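Side-chain contacts in L-threonine-O-3-phosphate decarboxylase (Porphyromonas gingivalis, PDB 3FKD), which probably binds pyridoxal 5'-phosphate and uses it to decarboxylate L-threonine O-3-phosphate: residues Glu34-Leu37 and Val38-Asn42; Glu49-Gly53 and Thr54-Met58; Ala236-Ile239 and Leu240-Ala244. All blocks are in the same frame, centred on the assembly; numbering follows the deposited sequence.

Contact 1 (Glu34-Leu37 and Val38-Asn42); sequences EKHL and VENLN
The C-terminal end of helix 31-39 is finished by Asn40, whose side chain turns back on His36. Asn40 is the first residue past the helix to leave helical backbone angles. Its CG stands anti to its own carbonyl carbon (chi1 -58°), which brings the amide back over the last turn. There ND2 of Asn40 donates to His36 O at 2.9 Å, and the N-H points fairly straight at the oxygen (155°). The backbone N of Asn40 donates to the same His36 O at 3.1 Å. These two donors approach from opposite faces of the carbonyl plane, so one oxygen carries two bonds, and the ND2 bond, with His36 O near the amide plane, steadies the Asn40 side chain.

The same ND2 lies over one face of the His36 imidazole, displaced toward the rim. Its nearest ring atom is CE1 of His36, 3.2 Å from Asn40 ND2. The amide is inclined 46° to the ring. On the tertiary side, His36 stacks on Phe238 and makes a weak hydrogen bond to Glu234 through NE2. Leu37 packs on helix 230-241 as well. Glu34 turns to the second subunit, where Arg45 of that subunit forms a salt bridge with it.

On the exposed side, Lys35 and Glu39 meet one helical turn apart. The bent lysine chain passes obliquely by the glutamate carboxylate, with CG of Lys35 3.5 Å from Glu39 OE2. The charges stay beyond salt-bridge range: Lys35 NZ is 4.5 Å from Glu39 OE2.

Contact 2 (Glu49-Gly53 and Thr54-Met58); sequences EPDAG and TLRQM
Glu49 grips Thr54 twice, with one carboxylate oxygen for each donor. The backbone N of Thr54 gives its hydrogen to Glu49 OE1 at 2.8 Å, on the syn side and slightly out of the carboxylate plane. The hydroxyl OG1 of Thr54 donates to Glu49 OE2 at 2.7 Å, which accepts on its syn lone pair. The two bonds leave the carboxylate little freedom to rotate. The extended glutamate chain meets the threonine side chain at about a right angle. In Thr54, OG1 sits beside the backbone N (chi1 -64°), so hydroxyl and N-H present themselves to the acid together.

This is the start of helix 53-62, with Ala52 at the N-cap position. A type I beta turn from Glu49 to Ala52 leads into it, closed by Ala52 N donating to Glu49 O at 3.1 Å. The first turn of a helix has N-H groups without helical acceptors, and Glu49 supplies one for Thr54. The negative carboxylate probably also suits the positive end of the helix dipole. Ala52 O and Gly53 O then begin the regular pattern, accepting from Arg56 N at 3.0 Å and Gln57 N at 2.9 Å.

Asp51 and Arg56 form the second polar pair, a salt bridge. NH1 of Arg56 donates to Asp51 OD2 at 2.7 Å. The acid lies at the edge of the guanidinium and in its plane, but the donor comes from above the carboxylate plane, 40° out of it. One face of the guanidinium rests over Gly53, with CA of Gly53 3.5 Å from Arg56 NH1. Asn67 satisfies Arg56 NE through its OD1. Ala52 and Leu55 pack on helix 230-241.

Contact 3 (Ala236-Ile239 and Leu240-Ala244); sequences AKFI and LIHPA
The rings of Phe238 and His242 meet obliquely. The planes are inclined by 34° and the ring centroids are 4.2 Å apart. CZ of Phe238 lies over a face of the imidazole, toward its rim. The pair sits at the C-terminal end of helix 230-241, where His242 is the first residue to leave helical geometry. Phe238 has CG anti to its backbone N (chi1 -163°), which swings the ring toward the helix end. The opposite side of the phenyl ring faces His36.

Behind the rings the backbone is still helical. Leu240 N donates to Ala236 O at 3.0 Å, and Ile241 N to Lys237 O at 3.2 Å. The last turn tightens: His242 N donates to Ile239 O at 3.2 Å, arriving well above the carbonyl plane. Ile239 packs on Phe195, Ile201 and Phe246, while Leu240 packs on Leu59 of helix 53-62.

Oblique aromatic contact between ring surfaces pairs Phe238 with His242, while the hydrogen bonds across this stretch are made by the backbone. The side chains thus meet through van der Waals contact, and the polar bonding belongs to the helix end.

From the N terminus, contact 1 comes first, at the end of helix 31-39. Contact 2 follows at the start of helix 53-62, the next helix in the chain. Contact 3 lies far along the chain, at the end of helix 230-241. The three are in series: none nests in or crosses another, and each closes only a local turn. Contact 3 joins the other two in space. Phe238 touches His36 of contact 1, while Ala236, Lys237 and Leu240 pack on Thr54, Leu55 and Met58 of contact 2. Contacts 1 and 2 do not touch; their nearest atoms are about 10 Å apart. Helix 230-241 thus ties together two N-terminal helices.

Contact 1 (Glu34-Leu37 and Val38-Asn42)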
ATOM      1  N   GLU A  34      16.630  -8.059  10.087  1.00 29.34           N
ATOM      2  CA  GLU A  34      15.769  -9.212   9.851  1.00 27.24           C
ATOM      3  C   GLU A  34      15.486 -10.048  11.102  1.00 25.27           C
ATOM      4  O   GLU A  34      14.403 -10.541  11.272  1.00 24.58           O
ATOM      5  CB  GLU A  34      16.341 -10.081   8.731  1.00 28.19           C
ATOM      6  CG  GLU A  34      16.192  -9.435   7.371  1.00 33.20           C
ATOM      7  CD  GLU A  34      16.665 -10.326   6.247  1.00 34.37           C
ATOM      8  OE1 GLU A  34      17.310 -11.358   6.561  1.00 37.73           O
ATOM      9  OE2 GLU A  34      16.394  -9.996   5.073  1.00 30.00           O
ATOM     10  N   LYS A  35      16.481 -10.241  11.949  1.00 26.64           N
ATOM     11  CA  LYS A  35      16.252 -10.835  13.232  1.00 27.23           C
ATOM     12  C   LYS A  35      15.190 -10.034  13.993  1.00 26.28           C
ATOM     13  O   LYS A  35      14.293 -10.628  14.600  1.00 27.29           O
ATOM     14  CB  LYS A  35      17.559 -10.916  14.028  1.00 31.00           C
ATOM     15  CG  LYS A  35      17.377 -11.427  15.451  1.00 32.33           C
ATOM     16  CD  LYS A  35      16.442 -12.642  15.463  1.00 34.01           C
ATOM     17  CE  LYS A  35      16.946 -13.718  16.428  1.00 40.81           C
ATOM     18  NZ  LYS A  35      18.403 -14.031  16.207  1.00 43.00           N
ATOM     19  N   HIS A  36      15.278  -8.705  13.953  1.00 23.37           N
ATOM     20  CA  HIS A  36      14.280  -7.844  14.608  1.00 26.01           C
ATOM     21  C   HIS A  36      12.811  -8.084  14.152  1.00 25.24           C
ATOM     22  O   HIS A  36      11.918  -8.158  14.974  1.00 26.89           O
ATOM     23  CB  HIS A  36      14.659  -6.350  14.520  1.00 24.58           C
ATOM     24  CG  HIS A  36      13.746  -5.451  15.299  1.00 25.18           C
ATOM     25  ND1 HIS A  36      13.823  -5.315  16.672  1.00 25.10           N
ATOM     26  CD2 HIS A  36      12.723  -4.654  14.902  1.00 26.52           C
ATOM     27  CE1 HIS A  36      12.896  -4.468  17.087  1.00 25.48           C
ATOM     28  NE2 HIS A  36      12.218  -4.049  16.032  1.00 29.65           N
ATOM     29  N   LEU A  37      12.568  -8.222  12.860  1.00 24.43           N
ATOM     30  CA  LEU A  37      11.229  -8.548  12.378  1.00 26.26           C
ATOM     31  C   LEU A  37      10.736  -9.934  12.807  1.00 25.49           C
ATOM     32  O   LEU A  37       9.524 -10.176  12.953  1.00 23.03           O
ATOM     33  CB  LEU A  37      11.181  -8.455  10.854  1.00 24.49           C
ATOM     34  CG  LEU A  37      11.572  -7.075  10.342  1.00 26.51           C
ATOM     35  CD1 LEU A  37      11.731  -7.128   8.800  1.00 24.73           C
ATOM     36  CD2 LEU A  37      10.663  -5.927  10.842  1.00 19.40           C
ATOM     37  N   VAL A  38      11.680 -10.853  12.970  1.00 25.69           N
ATOM     38  CA  VAL A  38      11.360 -12.213  13.360  1.00 25.33           C
ATOM     39  C   VAL A  38      10.875 -12.172  14.812  1.00 25.32           C
ATOM     40  O   VAL A  38       9.908 -12.843  15.209  1.00 24.02           O
ATOM     41  CB  VAL A  38      12.597 -13.117  13.169  1.00 26.60           C
ATOM     42  CG1 VAL A  38      12.348 -14.495  13.730  1.00 25.43           C
ATOM     43  CG2 VAL A  38      12.955 -13.192  11.677  1.00 24.51           C
ATOM     44  N   GLU A  39      11.539 -11.335  15.591  1.00 25.84           N
ATOM     45  CA  GLU A  39      11.177 -11.155  16.990  1.00 28.13           C
ATOM     46  C   GLU A  39       9.798 -10.490  17.177  1.00 27.54           C
ATOM     47  O   GLU A  39       9.033 -10.869  18.079  1.00 29.20           O
ATOM     48  CB  GLU A  39      12.302 -10.415  17.731  1.00 28.07           C
ATOM     49  CG  GLU A  39      13.553 -11.289  17.936  1.00 31.46           C
ATOM     50  CD  GLU A  39      14.757 -10.524  18.435  1.00 32.31           C
ATOM     51  OE1 GLU A  39      14.625  -9.304  18.667  1.00 34.31           O
ATOM     52  OE2 GLU A  39      15.840 -11.133  18.582  1.00 32.35           O
ATOM     53  N   ASN A  40       9.483  -9.517  16.326  1.00 25.22           N
ATOM     54  CA  ASN A  40       8.215  -8.798  16.411  1.00 25.17           C
ATOM     55  C   ASN A  40       7.228  -9.182  15.347  1.00 24.75           C
ATOM     56  O   ASN A  40       6.394  -8.372  14.936  1.00 25.59           O
ATOM     57  CB  ASN A  40       8.447  -7.295  16.389  1.00 26.26           C
ATOM     58  CG  ASN A  40       9.355  -6.853  17.514  1.00 27.85           C
ATOM     59  OD1 ASN A  40       8.889  -6.576  18.633  1.00 24.85           O
ATOM     60  ND2 ASN A  40      10.673  -6.825  17.242  1.00 26.24           N
ATOM     61  N   LEU A  41       7.286 -10.443  14.944  1.00 25.04           N
ATOM     62  CA  LEU A  41       6.409 -10.941  13.907  1.00 25.00           C
ATOM     63  C   LEU A  41       4.918 -10.899  14.245  1.00 26.99           C
ATOM     64  O   LEU A  41       4.081 -10.793  13.347  1.00 26.69           O
ATOM     65  CB  LEU A  41       6.823 -12.329  13.451  1.00 25.94           C
ATOM     66  CG  LEU A  41       6.281 -12.590  12.036  1.00 29.67           C
ATOM     67  CD1 LEU A  41       6.754 -11.544  10.993  1.00 22.49           C
ATOM     68  CD2 LEU A  41       6.593 -13.997  11.573  1.00 31.27           C
ATOM     69  N   ASN A  42       4.579 -10.973  15.525  1.00 26.96           N
ATOM     70  CA  ASN A  42       3.193 -10.882  15.930  1.00 27.49           C
ATOM     71  C   ASN A  42       2.493  -9.574  15.550  1.00 27.90           C
ATOM     72  O   ASN A  42       1.258  -9.522  15.545  1.00 26.55           O
ATOM     73  CB  ASN A  42       3.051 -11.119  17.409  1.00 30.72           C
ATOM     74  CG  ASN A  42       3.295 -12.541  17.773  1.00 36.49           C
ATOM     75  OD1 ASN A  42       3.273 -13.427  16.907  1.00 35.30           O
ATOM     76  ND2 ASN A  42       3.513 -12.793  19.075  1.00 41.05           N
TER

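Contact 2 (Glu49-Gly53 and Thr54-Met58)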
ATOM      1  N   GLU A  49      -1.057   1.165  13.735  1.00 23.65           N
ATOM      2  CA  GLU A  49      -1.649   2.485  13.887  1.00 26.75           C
ATOM      3  C   GLU A  49      -2.179   2.875  12.498  1.00 23.82           C
ATOM      4  O   GLU A  49      -1.488   2.686  11.515  1.00 25.06           O
ATOM      5  CB  GLU A  49      -0.647   3.499  14.455  1.00 25.41           C
ATOM      6  CG  GLU A  49      -0.045   3.035  15.787  1.00 25.55           C
ATOM      7  CD  GLU A  49       1.058   3.954  16.302  1.00 29.29           C
ATOM      8  OE1 GLU A  49       1.152   5.108  15.825  1.00 28.05           O
ATOM      9  OE2 GLU A  49       1.833   3.521  17.194  1.00 31.40           O
ATOM     10  N   PRO A  50      -3.420   3.365  12.429  1.00 22.01           N
ATOM     11  CA  PRO A  50      -4.122   3.701  11.188  1.00 23.21           C
ATOM     12  C   PRO A  50      -3.346   4.791  10.505  1.00 23.56           C
ATOM     13  O   PRO A  50      -3.382   5.047   9.306  1.00 20.66           O
ATOM     14  CB  PRO A  50      -5.436   4.326  11.691  1.00 23.06           C
ATOM     15  CG  PRO A  50      -5.539   3.938  13.124  1.00 24.09           C
ATOM     16  CD  PRO A  50      -4.171   3.765  13.627  1.00 22.14           C
ATOM     17  N   ASP A  51      -2.642   5.451  11.392  1.00 26.18           N
ATOM     18  CA  ASP A  51      -1.931   6.678  11.164  1.00 28.56           C
ATOM     19  C   ASP A  51      -0.396   6.485  10.972  1.00 25.76           C
ATOM     20  O   ASP A  51       0.300   7.415  10.590  1.00 25.18           O
ATOM     21  CB  ASP A  51      -2.153   7.494  12.452  1.00 26.08           C
ATOM     22  CG  ASP A  51      -1.796   8.910  12.285  1.00 30.78           C
ATOM     23  OD1 ASP A  51      -1.364   9.263  11.148  1.00 33.34           O
ATOM     24  OD2 ASP A  51      -1.937   9.664  13.270  1.00 31.00           O
ATOM     25  N   ALA A  52       0.118   5.298  11.292  1.00 24.87           N
ATOM     26  CA  ALA A  52       1.543   5.143  11.669  1.00 26.19           C
ATOM     27  C   ALA A  52       2.082   6.329  12.487  1.00 26.39           C
ATOM     28  O   ALA A  52       3.192   6.821  12.223  1.00 26.08           O
ATOM     29  CB  ALA A  52       2.421   4.909  10.428  1.00 23.51           C
ATOM     30  N   GLY A  53       1.306   6.787  13.470  1.00 25.55           N
ATOM     31  CA  GLY A  53       1.604   8.023  14.163  1.00 24.59           C
ATOM     32  C   GLY A  53       2.873   8.031  15.000  1.00 27.31           C
ATOM     33  O   GLY A  53       3.482   9.085  15.168  1.00 28.28           O
ATOM     34  N   THR A  54       3.252   6.883  15.565  1.00 24.95           N
ATOM     35  CA  THR A  54       4.464   6.802  16.338  1.00 25.09           C
ATOM     36  C   THR A  54       5.689   6.923  15.426  1.00 27.82           C
ATOM     37  O   THR A  54       6.667   7.623  15.767  1.00 26.83           O
ATOM     38  CB  THR A  54       4.528   5.496  17.190  1.00 27.46           C
ATOM     39  OG1 THR A  54       3.472   5.512  18.142  1.00 28.98           O
ATOM     40  CG2 THR A  54       5.780   5.434  17.972  1.00 23.44           C
ATOM     41  N   LEU A  55       5.644   6.249  14.270  1.00 25.96           N
ATOM     42  CA  LEU A  55       6.709   6.411  13.292  1.00 25.06           C
ATOM     43  C   LEU A  55       6.796   7.861  12.851  1.00 25.13           C
ATOM     44  O   LEU A  55       7.880   8.441  12.836  1.00 26.17           O
ATOM     45  CB  LEU A  55       6.541   5.488  12.089  1.00 23.67           C
ATOM     46  CG  LEU A  55       7.669   5.430  11.052  1.00 20.46           C
ATOM     47  CD1 LEU A  55       9.033   5.290  11.748  1.00 21.77           C
ATOM     48  CD2 LEU A  55       7.448   4.300  10.106  1.00 17.32           C
ATOM     49  N   ARG A  56       5.648   8.445  12.525  1.00 26.90           N
ATOM     50  CA  ARG A  56       5.586   9.837  12.103  1.00 27.10           C
ATOM     51  C   ARG A  56       6.266  10.724  13.122  1.00 27.91           C
ATOM     52  O   ARG A  56       7.132  11.535  12.782  1.00 27.62           O
ATOM     53  CB  ARG A  56       4.137  10.290  11.912  1.00 27.80           C
ATOM     54  CG  ARG A  56       4.009  11.672  11.295  1.00 28.69           C
ATOM     55  CD  ARG A  56       2.576  12.130  11.304  1.00 29.35           C
ATOM     56  NE  ARG A  56       2.105  12.436  12.653  1.00 31.33           N
ATOM     57  CZ  ARG A  56       1.075  11.833  13.246  1.00 33.76           C
ATOM     58  NH1 ARG A  56       0.393  10.887  12.615  1.00 31.93           N
ATOM     59  NH2 ARG A  56       0.708  12.181  14.468  1.00 33.73           N
ATOM     60  N   GLN A  57       5.872  10.561  14.376  1.00 27.85           N
ATOM     61  CA  GLN A  57       6.471  11.311  15.472  1.00 30.12           C
ATOM     62  C   GLN A  57       8.008  11.165  15.506  1.00 29.60           C
ATOM     63  O   GLN A  57       8.717  12.165  15.519  1.00 32.12           O
ATOM     64  CB  GLN A  57       5.801  10.913  16.790  1.00 33.47           C
ATOM     65  CG  GLN A  57       6.443  11.420  18.060  1.00 38.01           C
ATOM     66  CD  GLN A  57       6.366  12.926  18.202  1.00 46.27           C
ATOM     67  OE1 GLN A  57       7.218  13.671  17.678  1.00 45.90           O
ATOM     68  NE2 GLN A  57       5.350  13.391  18.938  1.00 49.12           N
HETATM   69  N   MSE A  58       8.531   9.945  15.486  1.00 28.36           N
HETATM   70  CA  MSE A  58       9.990   9.766  15.521  1.00 29.13           C
HETATM   71  C   MSE A  58      10.737  10.269  14.264  1.00 29.28           C
HETATM   72  O   MSE A  58      11.935  10.555  14.326  1.00 30.27           O
HETATM   73  CB  MSE A  58      10.371   8.310  15.733  1.00 28.83           C
HETATM   74  CG  MSE A  58       9.634   7.584  16.855  1.00 29.39           C
HETATM   75 SE   MSE A  58      10.079   5.703  16.566  1.00 56.90          SE
HETATM   76  CE  MSE A  58       8.605   4.804  17.414  1.00 32.32           C
TER

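Contact 3 (Ala236-Ile239 and Leu240-Ala244)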
ATOM      1  N   ALA A 236      11.224   0.279   9.777  1.00 21.06           N
ATOM      2  CA  ALA A 236      11.619   1.685   9.793  1.00 21.34           C
ATOM      3  C   ALA A 236      12.048   2.181  11.171  1.00 21.21           C
ATOM      4  O   ALA A 236      13.055   2.888  11.283  1.00 22.21           O
ATOM      5  CB  ALA A 236      10.511   2.589   9.207  1.00 17.61           C
ATOM      6  N   LYS A 237      11.270   1.832  12.193  1.00 20.54           N
ATOM      7  CA  LYS A 237      11.588   2.175  13.579  1.00 23.40           C
ATOM      8  C   LYS A 237      12.989   1.696  13.976  1.00 24.15           C
ATOM      9  O   LYS A 237      13.753   2.419  14.612  1.00 26.37           O
ATOM     10  CB  LYS A 237      10.541   1.567  14.524  1.00 24.28           C
ATOM     11  CG  LYS A 237       9.425   2.510  14.853  1.00 23.35           C
ATOM     12  CD  LYS A 237       8.245   1.790  15.465  1.00 27.63           C
ATOM     13  CE  LYS A 237       7.028   2.729  15.603  1.00 26.76           C
ATOM     14  NZ  LYS A 237       5.810   2.046  16.062  1.00 30.75           N
ATOM     15  N   PHE A 238      13.311   0.467  13.584  1.00 24.59           N
ATOM     16  CA  PHE A 238      14.631  -0.125  13.791  1.00 24.35           C
ATOM     17  C   PHE A 238      15.776   0.615  13.051  1.00 24.02           C
ATOM     18  O   PHE A 238      16.791   0.966  13.650  1.00 21.71           O
ATOM     19  CB  PHE A 238      14.605  -1.603  13.394  1.00 23.28           C
ATOM     20  CG  PHE A 238      15.760  -2.379  13.936  1.00 24.96           C
ATOM     21  CD1 PHE A 238      16.801  -2.757  13.118  1.00 25.18           C
ATOM     22  CD2 PHE A 238      15.817  -2.715  15.267  1.00 23.98           C
ATOM     23  CE1 PHE A 238      17.863  -3.473  13.621  1.00 25.70           C
ATOM     24  CE2 PHE A 238      16.881  -3.415  15.764  1.00 25.02           C
ATOM     25  CZ  PHE A 238      17.898  -3.795  14.946  1.00 26.26           C
ATOM     26  N   ILE A 239      15.606   0.849  11.754  1.00 23.58           N
ATOM     27  CA  ILE A 239      16.585   1.655  11.014  1.00 23.92           C
ATOM     28  C   ILE A 239      16.843   3.033  11.677  1.00 23.86           C
ATOM     29  O   ILE A 239      18.004   3.458  11.802  1.00 22.24           O
ATOM     30  CB  ILE A 239      16.184   1.812   9.534  1.00 21.49           C
ATOM     31  CG1 ILE A 239      16.293   0.445   8.830  1.00 22.56           C
ATOM     32  CG2 ILE A 239      17.005   2.942   8.845  1.00 18.00           C
ATOM     33  CD1 ILE A 239      15.344   0.252   7.618  1.00 18.32           C
ATOM     34  N   LEU A 240      15.773   3.710  12.093  1.00 21.78           N
ATOM     35  CA  LEU A 240      15.893   5.018  12.734  1.00 23.32           C
ATOM     36  C   LEU A 240      16.681   5.019  14.045  1.00 24.45           C
ATOM     37  O   LEU A 240      17.368   5.986  14.337  1.00 24.59           O
ATOM     38  CB  LEU A 240      14.527   5.638  12.997  1.00 24.20           C
ATOM     39  CG  LEU A 240      13.927   6.312  11.780  1.00 25.48           C
ATOM     40  CD1 LEU A 240      12.532   6.835  12.107  1.00 23.68           C
ATOM     41  CD2 LEU A 240      14.850   7.415  11.370  1.00 23.82           C
ATOM     42  N   ILE A 241      16.557   3.949  14.829  1.00 25.38           N
ATOM     43  CA  ILE A 241      17.207   3.824  16.141  1.00 24.46           C
ATOM     44  C   ILE A 241      18.712   3.505  15.995  1.00 27.08           C
ATOM     45  O   ILE A 241      19.515   3.728  16.908  1.00 30.02           O
ATOM     46  CB  ILE A 241      16.468   2.760  16.986  1.00 24.66           C
ATOM     47  CG1 ILE A 241      15.118   3.307  17.438  1.00 30.29           C
ATOM     48  CG2 ILE A 241      17.230   2.373  18.222  1.00 29.21           C
ATOM     49  CD1 ILE A 241      14.210   2.262  18.190  1.00 31.49           C
ATOM     50  N   HIS A 242      19.090   3.011  14.825  1.00 24.97           N
ATOM     51  CA  HIS A 242      20.434   2.552  14.586  1.00 23.59           C
ATOM     52  C   HIS A 242      21.034   3.207  13.314  1.00 22.51           C
ATOM     53  O   HIS A 242      21.396   2.533  12.375  1.00 19.54           O
ATOM     54  CB  HIS A 242      20.400   1.036  14.449  1.00 22.90           C
ATOM     55  CG  HIS A 242      19.689   0.336  15.564  1.00 25.02           C
ATOM     56  ND1 HIS A 242      20.353  -0.348  16.563  1.00 27.60           N
ATOM     57  CD2 HIS A 242      18.371   0.183  15.824  1.00 26.99           C
ATOM     58  CE1 HIS A 242      19.475  -0.878  17.393  1.00 25.46           C
ATOM     59  NE2 HIS A 242      18.264  -0.582  16.959  1.00 25.59           N
ATOM     60  N   PRO A 243      21.127   4.542  13.300  1.00 24.61           N
ATOM     61  CA  PRO A 243      21.690   5.269  12.147  1.00 22.20           C
ATOM     62  C   PRO A 243      23.036   4.727  11.689  1.00 25.14           C
ATOM     63  O   PRO A 243      23.233   4.529  10.494  1.00 25.70           O
ATOM     64  CB  PRO A 243      21.832   6.706  12.672  1.00 25.79           C
ATOM     65  CG  PRO A 243      21.586   6.596  14.223  1.00 25.11           C
ATOM     66  CD  PRO A 243      20.613   5.473  14.326  1.00 22.49           C
ATOM     67  N   ALA A 244      23.952   4.471  12.618  1.00 25.42           N
ATOM     68  CA  ALA A 244      25.232   3.848  12.257  1.00 26.76           C
ATOM     69  C   ALA A 244      25.100   2.502  11.523  1.00 25.37           C
ATOM     70  O   ALA A 244      25.721   2.276  10.478  1.00 26.71           O
ATOM     71  CB  ALA A 244      26.172   3.728  13.492  1.00 25.88           C
TER